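Local coordinates for immunomodulatory active chitinase (Trichuris suis, PDB 6G9E), which probably hydrolyses chitin, as a family 18 glycosyl hydrolase of the TIM-barrel type that also carries a chitin-binding domain, at residues 61-66 and 102-107; 186-191 and 209-214; 39-44 and 79-84. All blocks are in the same frame, centred on the assembly; numbering follows the deposited sequence.

Contact 1 (61-66 and 102-107); sequences LCEYIF and DLKVLL
The rings of Tyr64 and Phe66 share a neighbour across the contact, Leu106, whose two methyls are divided between them. CD1 of Leu106 reaches the edge of the Tyr64 ring, close to its plane, 4.0 Å from CD2 of Tyr64; the other methyl, CD2 of Leu106, comes obliquely to Phe66, 4.1 Å from its CE2. CE of Lys104 also meets the Tyr64 ring obliquely. Beyond the two segments Phe66 stacks on Tyr38 and Tyr64 meets Phe214 edge-to-face, so these side chains line the interior of the family's TIM barrel.

The other face of the strands carries Ile65 and Val105, and near it CD1 of Ile65 meets CD2 of Leu103 at 3.8 Å. Helix 85-95 covers Val105 here. The backbones themselves are joined as a parallel ladder. Lys104 N donates to Glu63 O at 3.1 Å, Ile65 N to Lys104 O at 2.9 Å, and Leu106 N to Ile65 O at 3.0 Å, each nearly straight at the hydrogen.

Lys104 starts beside its own backbone N (chi1 -70°) and bends twice further out, which curls NZ back to its own segment. There it donates to Asp102 O at 2.8 Å and forms a salt bridge with Asp102 OD1. Glu63 OE2 stays beyond salt-bridge distance of NZ. The ammonium thus finds its two close partners within its own segment, at the end of the barrel where the strands begin, and its attraction to Glu63 is probably only a weak electrostatic addition to a contact that rests on backbone bonds and apolar packing.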
loop_
_atom_site.group_PDB
_atom_site.type_symbol
_atom_site.label_atom_id
_atom_site.label_comp_id
_atom_site.label_asym_id
_atom_site.label_seq_id
_atom_site.Cartn_x
_atom_site.Cartn_y
_atom_site.Cartn_z
ATOM N N LEU A 61 10.209 11.996 -5.747
ATOM C CA LEU A 61 9.405 10.835 -6.086
ATOM C C LEU A 61 8.075 10.867 -5.357
ATOM O O LEU A 61 7.010 10.681 -5.964
ATOM C CB LEU A 61 10.183 9.586 -5.733
ATOM C CG LEU A 61 9.858 8.290 -6.435
ATOM C CD1 LEU A 61 9.879 8.484 -7.946
ATOM C CD2 LEU A 61 10.926 7.326 -5.965
ATOM N N CYS A 62 8.118 11.139 -4.052
ATOM C CA CYS A 62 6.962 11.037 -3.178
ATOM C C CYS A 62 6.849 12.288 -2.339
ATOM O O CYS A 62 7.854 12.769 -1.814
ATOM C CB CYS A 62 7.093 9.884 -2.227
ATOM S SG CYS A 62 7.894 8.480 -2.908
ATOM N N GLU A 63 5.627 12.796 -2.187
ATOM C CA GLU A 63 5.385 13.816 -1.172
ATOM C C GLU A 63 5.417 13.209 0.228
ATOM O O GLU A 63 6.021 13.778 1.146
ATOM C CB GLU A 63 4.051 14.511 -1.431
ATOM C CG GLU A 63 3.953 15.891 -0.805
ATOM C CD GLU A 63 2.553 16.461 -0.912
ATOM O OE1 GLU A 63 1.829 16.071 -1.870
ATOM O OE2 GLU A 63 2.186 17.278 -0.029
ATOM N N TYR A 64 4.796 12.045 0.404
ATOM C CA TYR A 64 4.766 11.337 1.677
ATOM C C TYR A 64 5.483 10.007 1.542
ATOM O O TYR A 64 5.320 9.302 0.547
ATOM C CB TYR A 64 3.336 11.097 2.152
ATOM C CG TYR A 64 2.453 12.334 2.096
ATOM C CD1 TYR A 64 1.984 12.828 0.886
ATOM C CD2 TYR A 64 2.084 13.005 3.252
ATOM C CE1 TYR A 64 1.176 13.946 0.834
ATOM C CE2 TYR A 64 1.288 14.131 3.206
ATOM C CZ TYR A 64 0.835 14.597 2.002
ATOM O OH TYR A 64 0.032 15.713 1.958
ATOM N N ILE A 65 6.275 9.666 2.551
ATOM C CA ILE A 65 6.887 8.346 2.672
ATOM C C ILE A 65 6.312 7.700 3.922
ATOM O O ILE A 65 6.568 8.169 5.041
ATOM C CB ILE A 65 8.414 8.421 2.750
ATOM C CG1 ILE A 65 8.992 8.726 1.370
ATOM C CG2 ILE A 65 8.963 7.127 3.249
ATOM C CD1 ILE A 65 10.491 8.934 1.373
ATOM N N PHE A 66 5.514 6.649 3.736
ATOM C CA PHE A 66 4.933 5.883 4.844
ATOM C C PHE A 66 5.903 4.773 5.249
ATOM O O PHE A 66 6.147 3.839 4.479
ATOM C CB PHE A 66 3.576 5.299 4.457
ATOM C CG PHE A 66 2.557 6.332 4.102
ATOM C CD1 PHE A 66 2.426 6.781 2.798
ATOM C CD2 PHE A 66 1.737 6.882 5.083
ATOM C CE1 PHE A 66 1.485 7.745 2.477
ATOM C CE2 PHE A 66 0.795 7.851 4.770
ATOM C CZ PHE A 66 0.669 8.283 3.471
ATOM N N ASP A 102 10.271 19.398 1.718
ATOM C CA ASP A 102 8.915 19.172 2.191
ATOM C C ASP A 102 8.479 17.712 2.070
ATOM O O ASP A 102 7.277 17.417 2.079
ATOM C CB ASP A 102 7.932 20.095 1.488
ATOM C CG ASP A 102 6.892 20.649 2.450
ATOM O OD1 ASP A 102 5.765 20.964 2.010
ATOM O OD2 ASP A 102 7.197 20.743 3.666
ATOM N N LEU A 103 9.432 16.793 1.988
ATOM C CA LEU A 103 9.129 15.391 2.212
ATOM C C LEU A 103 8.611 15.169 3.631
ATOM O O LEU A 103 9.298 15.476 4.607
ATOM C CB LEU A 103 10.378 14.563 1.975
ATOM C CG LEU A 103 10.127 13.097 2.266
ATOM C CD1 LEU A 103 9.316 12.519 1.123
ATOM C CD2 LEU A 103 11.463 12.408 2.451
ATOM N N LYS A 104 7.424 14.601 3.755
ATOM C CA LYS A 104 6.880 14.241 5.053
ATOM C C LYS A 104 6.931 12.722 5.250
ATOM O O LYS A 104 6.585 11.955 4.345
ATOM C CB LYS A 104 5.464 14.800 5.186
ATOM C CG LYS A 104 5.484 16.311 5.306
ATOM C CD LYS A 104 4.135 16.920 5.002
ATOM C CE LYS A 104 3.978 17.216 3.520
ATOM N NZ LYS A 104 4.831 18.345 3.076
ATOM N N VAL A 105 7.380 12.292 6.427
ATOM C CA VAL A 105 7.591 10.885 6.736
ATOM C C VAL A 105 6.652 10.495 7.871
ATOM O O VAL A 105 6.701 11.099 8.946
ATOM C CB VAL A 105 9.051 10.615 7.128
ATOM C CG1 VAL A 105 9.219 9.196 7.689
ATOM C CG2 VAL A 105 9.968 10.849 5.942
ATOM N N LEU A 106 5.816 9.479 7.648
ATOM C CA LEU A 106 4.888 9.007 8.667
ATOM C C LEU A 106 5.213 7.564 9.053
ATOM O O LEU A 106 5.677 6.774 8.224
ATOM C CB LEU A 106 3.424 9.116 8.196
ATOM C CG LEU A 106 2.836 10.488 7.839
ATOM C CD1 LEU A 106 3.318 10.895 6.465
ATOM C CD2 LEU A 106 1.297 10.513 7.882
ATOM N N LEU A 107 4.971 7.232 10.328
ATOM C CA LEU A 107 5.188 5.890 10.866
ATOM C C LEU A 107 3.923 5.056 10.725
ATOM O O LEU A 107 2.856 5.425 11.238
ATOM C CB LEU A 107 5.586 5.947 12.335
ATOM C CG LEU A 107 6.102 4.651 12.962
ATOM C CD1 LEU A 107 7.369 4.163 12.280
ATOM C CD2 LEU A 107 6.339 4.886 14.457
#

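Contact 2 (186-191 and 209-214); sequences LLFTAA and AKVLDF
Asp213 grips Phe188 twice, through its side chain and through its backbone. OD2 of Asp213 accepts the N-H of Phe188 at 2.8 Å, approached from above the carboxylate plane, 41° out of it, while Asp213 N donates to Phe188 O at 2.8 Å. The setting is the TIM barrel of family 18: strand 187-193 receives the loop that leads from helix 205-209 into the next barrel strand, 215-218. One residue further on from Asp213, Phe214 O takes a weak bond from Ala190 N at 3.3 Å. For the N-H of Phe188 the aspartate's carboxylate takes the place a backbone carbonyl would have in a regular ladder.

Two CH-pi contacts add to the first shell, one at each ring. CD2 of Leu212 sits over a face of Phe188, 3.5 Å from the ring centroid, and the same leucine puts CD1 against CB of Ala190. Phe188 reaches this position with CG trans to its backbone N (chi1 177°), turned outward to helix 160-181, where Cys167 and Ile170 touch it. Thr189 faces into the barrel instead, and its CG2 lies over one face of Phe214, 3.6 Å from the centroid.

Further out, a salt bridge from Arg185 to Asp213 OD1 should help to fix the carboxylate and keep it ionised, while Gln267 donates to Asp213 O. On the barrel side Phe66 adjoins Phe214. The hydroxyl of Thr189 is engaged as well: OG1 is hydrogen-bonded to OD1 of Asp149, from the neighbouring strand 147-152.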
loop_
_atom_site.group_PDB
_atom_site.type_symbol
_atom_site.label_atom_id
_atom_site.label_comp_id
_atom_site.label_asym_id
_atom_site.label_seq_id
_atom_site.Cartn_x
_atom_site.Cartn_y
_atom_site.Cartn_z
ATOM N N LEU A 186 0.703 16.782 14.145
ATOM C CA LEU A 186 1.132 15.553 13.492
ATOM C C LEU A 186 0.089 15.080 12.485
ATOM O O LEU A 186 -1.122 15.220 12.689
ATOM C CB LEU A 186 1.372 14.457 14.528
ATOM C CG LEU A 186 2.612 14.610 15.409
ATOM C CD1 LEU A 186 2.496 13.672 16.609
ATOM C CD2 LEU A 186 3.868 14.298 14.641
ATOM N N LEU A 187 0.561 14.511 11.381
ATOM C CA LEU A 187 -0.378 14.018 10.383
ATOM C C LEU A 187 -0.897 12.636 10.762
ATOM O O LEU A 187 -0.234 11.870 11.463
ATOM C CB LEU A 187 0.278 14.000 9.011
ATOM C CG LEU A 187 0.743 15.409 8.635
ATOM C CD1 LEU A 187 1.645 15.337 7.438
ATOM C CD2 LEU A 187 -0.424 16.372 8.381
ATOM N N PHE A 188 -2.110 12.323 10.323
ATOM C CA PHE A 188 -2.776 11.107 10.785
ATOM C C PHE A 188 -3.581 10.516 9.632
ATOM O O PHE A 188 -4.629 11.052 9.249
ATOM C CB PHE A 188 -3.647 11.412 12.014
ATOM C CG PHE A 188 -4.442 10.232 12.533
ATOM C CD1 PHE A 188 -3.928 8.931 12.483
ATOM C CD2 PHE A 188 -5.704 10.429 13.088
ATOM C CE1 PHE A 188 -4.665 7.852 12.955
ATOM C CE2 PHE A 188 -6.440 9.351 13.578
ATOM C CZ PHE A 188 -5.917 8.062 13.504
ATOM N N THR A 189 -3.090 9.413 9.077
ATOM C CA THR A 189 -3.756 8.737 7.976
ATOM C C THR A 189 -4.020 7.286 8.345
ATOM O O THR A 189 -3.461 6.756 9.306
ATOM C CB THR A 189 -2.910 8.806 6.702
ATOM O OG1 THR A 189 -1.694 8.085 6.919
ATOM C CG2 THR A 189 -2.588 10.260 6.349
ATOM N N ALA A 190 -4.865 6.632 7.554
ATOM C CA ALA A 190 -5.118 5.201 7.706
ATOM C C ALA A 190 -5.041 4.489 6.364
ATOM O O ALA A 190 -5.554 4.988 5.358
ATOM C CB ALA A 190 -6.489 4.942 8.319
ATOM N N ALA A 191 -4.410 3.317 6.348
ATOM C CA ALA A 191 -4.596 2.383 5.239
ATOM C C ALA A 191 -5.878 1.614 5.474
ATOM O O ALA A 191 -6.046 1.011 6.532
ATOM C CB ALA A 191 -3.441 1.398 5.133
ATOM N N ALA A 209 -14.119 10.511 8.415
ATOM C CA ALA A 209 -13.739 11.586 7.509
ATOM C C ALA A 209 -13.383 12.853 8.281
ATOM O O ALA A 209 -12.395 13.523 7.969
ATOM C CB ALA A 209 -14.870 11.834 6.512
ATOM N N LYS A 210 -14.160 13.168 9.324
ATOM C CA LYS A 210 -13.980 14.314 10.198
ATOM C C LYS A 210 -12.709 14.237 11.027
ATOM O O LYS A 210 -12.418 15.172 11.781
ATOM C CB LYS A 210 -15.181 14.435 11.136
ATOM C CG LYS A 210 -16.528 14.495 10.439
ATOM C CD LYS A 210 -17.597 15.153 11.297
ATOM C CE LYS A 210 -18.633 14.145 11.794
ATOM N NZ LYS A 210 -19.351 14.579 13.049
ATOM N N VAL A 211 -11.938 13.169 10.902
ATOM C CA VAL A 211 -10.941 12.845 11.912
ATOM C C VAL A 211 -9.624 12.457 11.257
ATOM O O VAL A 211 -8.550 12.843 11.734
ATOM C CB VAL A 211 -11.473 11.722 12.819
ATOM C CG1 VAL A 211 -10.339 10.922 13.422
ATOM C CG2 VAL A 211 -12.384 12.312 13.887
ATOM N N LEU A 212 -9.692 11.697 10.164
ATOM C CA LEU A 212 -8.495 11.302 9.441
ATOM C C LEU A 212 -8.123 12.350 8.409
ATOM O O LEU A 212 -8.988 12.980 7.804
ATOM C CB LEU A 212 -8.706 9.965 8.742
ATOM C CG LEU A 212 -8.788 8.692 9.582
ATOM C CD1 LEU A 212 -8.985 7.534 8.616
ATOM C CD2 LEU A 212 -7.560 8.476 10.475
ATOM N N ASP A 213 -6.822 12.531 8.202
ATOM C CA ASP A 213 -6.384 13.449 7.156
ATOM C C ASP A 213 -6.773 12.919 5.788
ATOM O O ASP A 213 -7.506 13.572 5.036
ATOM C CB ASP A 213 -4.878 13.675 7.236
ATOM C CG ASP A 213 -4.489 14.535 8.408
ATOM O OD1 ASP A 213 -5.327 15.362 8.834
ATOM O OD2 ASP A 213 -3.350 14.376 8.905
ATOM N N PHE A 214 -6.276 11.734 5.447
ATOM C CA PHE A 214 -6.816 10.974 4.333
ATOM C C PHE A 214 -6.644 9.479 4.605
ATOM O O PHE A 214 -5.930 9.059 5.525
ATOM C CB PHE A 214 -6.176 11.392 3.005
ATOM C CG PHE A 214 -4.675 11.489 3.041
ATOM C CD1 PHE A 214 -3.890 10.364 2.882
ATOM C CD2 PHE A 214 -4.051 12.712 3.186
ATOM C CE1 PHE A 214 -2.502 10.445 2.898
ATOM C CE2 PHE A 214 -2.650 12.799 3.198
ATOM C CZ PHE A 214 -1.882 11.661 3.053
#

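Contact 3 (39-44 and 79-84); sequences FTNWAQ and DQFEWN
NE2 of Gln44 is held by two carbonyl oxygens, one from each segment. It donates to OD1 of Asn84 at 3.2 Å, along a line almost straight at the hydrogen (176°) that arrives in the carbonyl plane on a lone pair, and to the backbone O of Asn41 at 2.9 Å. Both acceptors lie close to the plane of the Gln44 amide, as its two N-H bonds require. The partnership with Asn84 is reciprocal, because ND2 of Asn84 returns a bond to OE1 of Gln44 at 3.0 Å. The two side chains come from opposite directions, and their amide planes are only 24° apart, so the pair closes a nearly flat ring of two hydrogen bonds. Gln44 sets out with CG between its backbone N and carbonyl carbon and then runs extended to deliver the amide.

In the TIM barrel this is the C-terminal end of the first strand, 34-40, the end at which family 18 enzymes bind their substrate. The loop 79-84 follows the short strand 78-79 and leads into helix 85-95, with Asn84 at the N-cap position, though its side chain is spent on Gln44 and makes no capping bond.

Asn41 meets the same loop differently. CG of Glu82 rests against its amide, 3.5 Å from CG of Asn41, and the carboxylate stands at 83° to that amide. Beside it, CB of Phe81 lies 3.8 Å from ND2 of Asn41. That ND2 donates to OD2 of Asp85, which also takes the N-H of Glu82, while the carboxylate of Glu82 turns to a hydrogen bond between OE1 and the hydroxyl of Tyr45.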
loop_
_atom_site.group_PDB
_atom_site.type_symbol
_atom_site.label_atom_id
_atom_site.label_comp_id
_atom_site.label_asym_id
_atom_site.label_seq_id
_atom_site.Cartn_x
_atom_site.Cartn_y
_atom_site.Cartn_z
ATOM N N PHE A 39 7.763 2.750 2.275
ATOM C CA PHE A 39 9.054 2.130 2.530
ATOM C C PHE A 39 8.812 0.913 3.405
ATOM O O PHE A 39 7.882 0.902 4.210
ATOM C CB PHE A 39 9.986 3.143 3.226
ATOM C CG PHE A 39 11.325 2.585 3.648
ATOM C CD1 PHE A 39 11.508 2.041 4.915
ATOM C CD2 PHE A 39 12.407 2.618 2.780
ATOM C CE1 PHE A 39 12.740 1.518 5.299
ATOM C CE2 PHE A 39 13.652 2.096 3.162
ATOM C CZ PHE A 39 13.812 1.546 4.420
ATOM N N THR A 40 9.623 -0.131 3.237
ATOM C CA THR A 40 9.478 -1.319 4.080
ATOM C C THR A 40 10.801 -1.652 4.757
ATOM O O THR A 40 11.860 -1.595 4.136
ATOM C CB THR A 40 8.947 -2.533 3.287
ATOM O OG1 THR A 40 9.939 -3.029 2.359
ATOM C CG2 THR A 40 7.699 -2.143 2.573
ATOM N N ASN A 41 10.751 -1.978 6.044
ATOM C CA ASN A 41 11.995 -2.116 6.790
ATOM C C ASN A 41 12.552 -3.524 6.714
ATOM O O ASN A 41 13.547 -3.831 7.390
ATOM C CB ASN A 41 11.820 -1.658 8.248
ATOM C CG ASN A 41 10.815 -2.473 9.021
ATOM O OD1 ASN A 41 10.313 -3.493 8.548
ATOM N ND2 ASN A 41 10.527 -2.031 10.243
ATOM N N TRP A 42 11.944 -4.378 5.896
ATOM C CA TRP A 42 12.508 -5.685 5.644
ATOM C C TRP A 42 13.103 -5.808 4.257
ATOM O O TRP A 42 13.788 -6.805 3.976
ATOM C CB TRP A 42 11.455 -6.766 5.860
ATOM C CG TRP A 42 10.247 -6.643 5.023
ATOM C CD1 TRP A 42 9.988 -7.310 3.863
ATOM C CD2 TRP A 42 9.094 -5.847 5.295
ATOM N NE1 TRP A 42 8.748 -6.960 3.379
ATOM C CE2 TRP A 42 8.174 -6.068 4.245
ATOM C CE3 TRP A 42 8.755 -4.954 6.308
ATOM C CZ2 TRP A 42 6.940 -5.433 4.190
ATOM C CZ3 TRP A 42 7.526 -4.332 6.250
ATOM C CH2 TRP A 42 6.636 -4.575 5.197
ATOM N N ALA A 43 12.878 -4.811 3.394
ATOM C CA ALA A 43 13.483 -4.817 2.074
ATOM C C ALA A 43 15.001 -4.796 2.164
ATOM O O ALA A 43 15.677 -5.179 1.202
ATOM C CB ALA A 43 12.945 -3.640 1.266
ATOM N N GLN A 44 15.553 -4.401 3.317
ATOM C CA GLN A 44 16.996 -4.464 3.523
ATOM C C GLN A 44 17.535 -5.884 3.507
ATOM O O GLN A 44 18.756 -6.062 3.462
ATOM C CB GLN A 44 17.365 -3.816 4.845
ATOM C CG GLN A 44 16.529 -4.293 6.001
ATOM C CD GLN A 44 17.116 -3.914 7.352
ATOM O OE1 GLN A 44 18.337 -3.933 7.556
ATOM N NE2 GLN A 44 16.246 -3.558 8.281
ATOM N N ASP A 79 7.009 0.332 19.868
ATOM C CA ASP A 79 8.459 0.290 19.823
ATOM C C ASP A 79 8.861 0.059 18.382
ATOM O O ASP A 79 8.013 -0.202 17.523
ATOM C CB ASP A 79 9.029 -0.802 20.738
ATOM C CG ASP A 79 10.433 -0.476 21.246
ATOM O OD1 ASP A 79 11.122 0.402 20.665
ATOM O OD2 ASP A 79 10.844 -1.118 22.237
ATOM N N GLN A 80 10.166 0.153 18.117
ATOM C CA GLN A 80 10.661 -0.151 16.781
ATOM C C GLN A 80 10.414 -1.616 16.450
ATOM O O GLN A 80 10.352 -2.478 17.333
ATOM C CB GLN A 80 12.147 0.167 16.670
ATOM C CG GLN A 80 13.060 -0.912 17.202
ATOM C CD GLN A 80 14.530 -0.548 17.082
ATOM O OE1 GLN A 80 15.368 -1.087 17.770
ATOM N NE2 GLN A 80 14.841 0.375 16.198
ATOM N N PHE A 81 10.253 -1.899 15.163
ATOM C CA PHE A 81 10.041 -3.284 14.764
ATOM C C PHE A 81 11.340 -4.013 14.433
ATOM O O PHE A 81 11.490 -5.189 14.769
ATOM C CB PHE A 81 9.107 -3.365 13.560
ATOM C CG PHE A 81 8.738 -4.745 13.234
ATOM C CD1 PHE A 81 9.557 -5.517 12.406
ATOM C CD2 PHE A 81 7.612 -5.309 13.805
ATOM C CE1 PHE A 81 9.251 -6.817 12.130
ATOM C CE2 PHE A 81 7.288 -6.606 13.544
ATOM C CZ PHE A 81 8.114 -7.372 12.696
ATOM N N GLU A 82 12.260 -3.352 13.749
ATOM C CA GLU A 82 13.518 -3.941 13.326
ATOM C C GLU A 82 14.633 -3.406 14.202
ATOM O O GLU A 82 14.606 -2.250 14.616
ATOM C CB GLU A 82 13.832 -3.617 11.860
ATOM C CG GLU A 82 13.082 -4.466 10.883
ATOM C CD GLU A 82 13.616 -5.865 10.853
ATOM O OE1 GLU A 82 14.758 -6.078 11.340
ATOM O OE2 GLU A 82 12.882 -6.742 10.355
ATOM N N TRP A 83 15.636 -4.251 14.444
ATOM C CA TRP A 83 16.682 -3.921 15.404
ATOM C C TRP A 83 17.471 -2.686 15.003
ATOM O O TRP A 83 18.204 -2.152 15.837
ATOM C CB TRP A 83 17.641 -5.109 15.566
ATOM C CG TRP A 83 18.267 -5.364 14.295
ATOM C CD1 TRP A 83 17.728 -6.042 13.259
ATOM C CD2 TRP A 83 19.525 -4.867 13.845
ATOM N NE1 TRP A 83 18.578 -6.025 12.189
ATOM C CE2 TRP A 83 19.697 -5.312 12.522
ATOM C CE3 TRP A 83 20.525 -4.092 14.428
ATOM C CZ2 TRP A 83 20.834 -5.011 11.763
ATOM C CZ3 TRP A 83 21.673 -3.802 13.675
ATOM C CH2 TRP A 83 21.810 -4.266 12.353
ATOM N N ASN A 84 17.341 -2.208 13.764
ATOM C CA ASN A 84 18.136 -1.074 13.305
ATOM C C ASN A 84 17.288 0.107 12.828
ATOM O O ASN A 84 17.810 0.998 12.145
ATOM C CB ASN A 84 19.124 -1.511 12.217
ATOM C CG ASN A 84 18.448 -2.170 11.026
ATOM O OD1 ASN A 84 17.288 -2.594 11.098
ATOM N ND2 ASN A 84 19.182 -2.261 9.913
#

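How the contacts relate
Contacts 1 and 2 sit on the barrel wall and touch through its interior, where Phe66 packs on Thr189 and Phe214, and Leu106 on Leu187. Contact 1 is the more buried of the two, a regular strand ladder; contact 2 is a strand meeting the loop before the next strand, where a carboxylate supplements the backbone bonds. Contact 3 adjoins contact 1 because strands 34-40 and 64-72 are neighbours, joined by a probable hydrogen bond from Phe39 N to Phe66 O. It lies nearer the surface, among loops, and relies on side-chain amides. Contacts 2 and 3 stay about 11 Å apart at their nearest atoms.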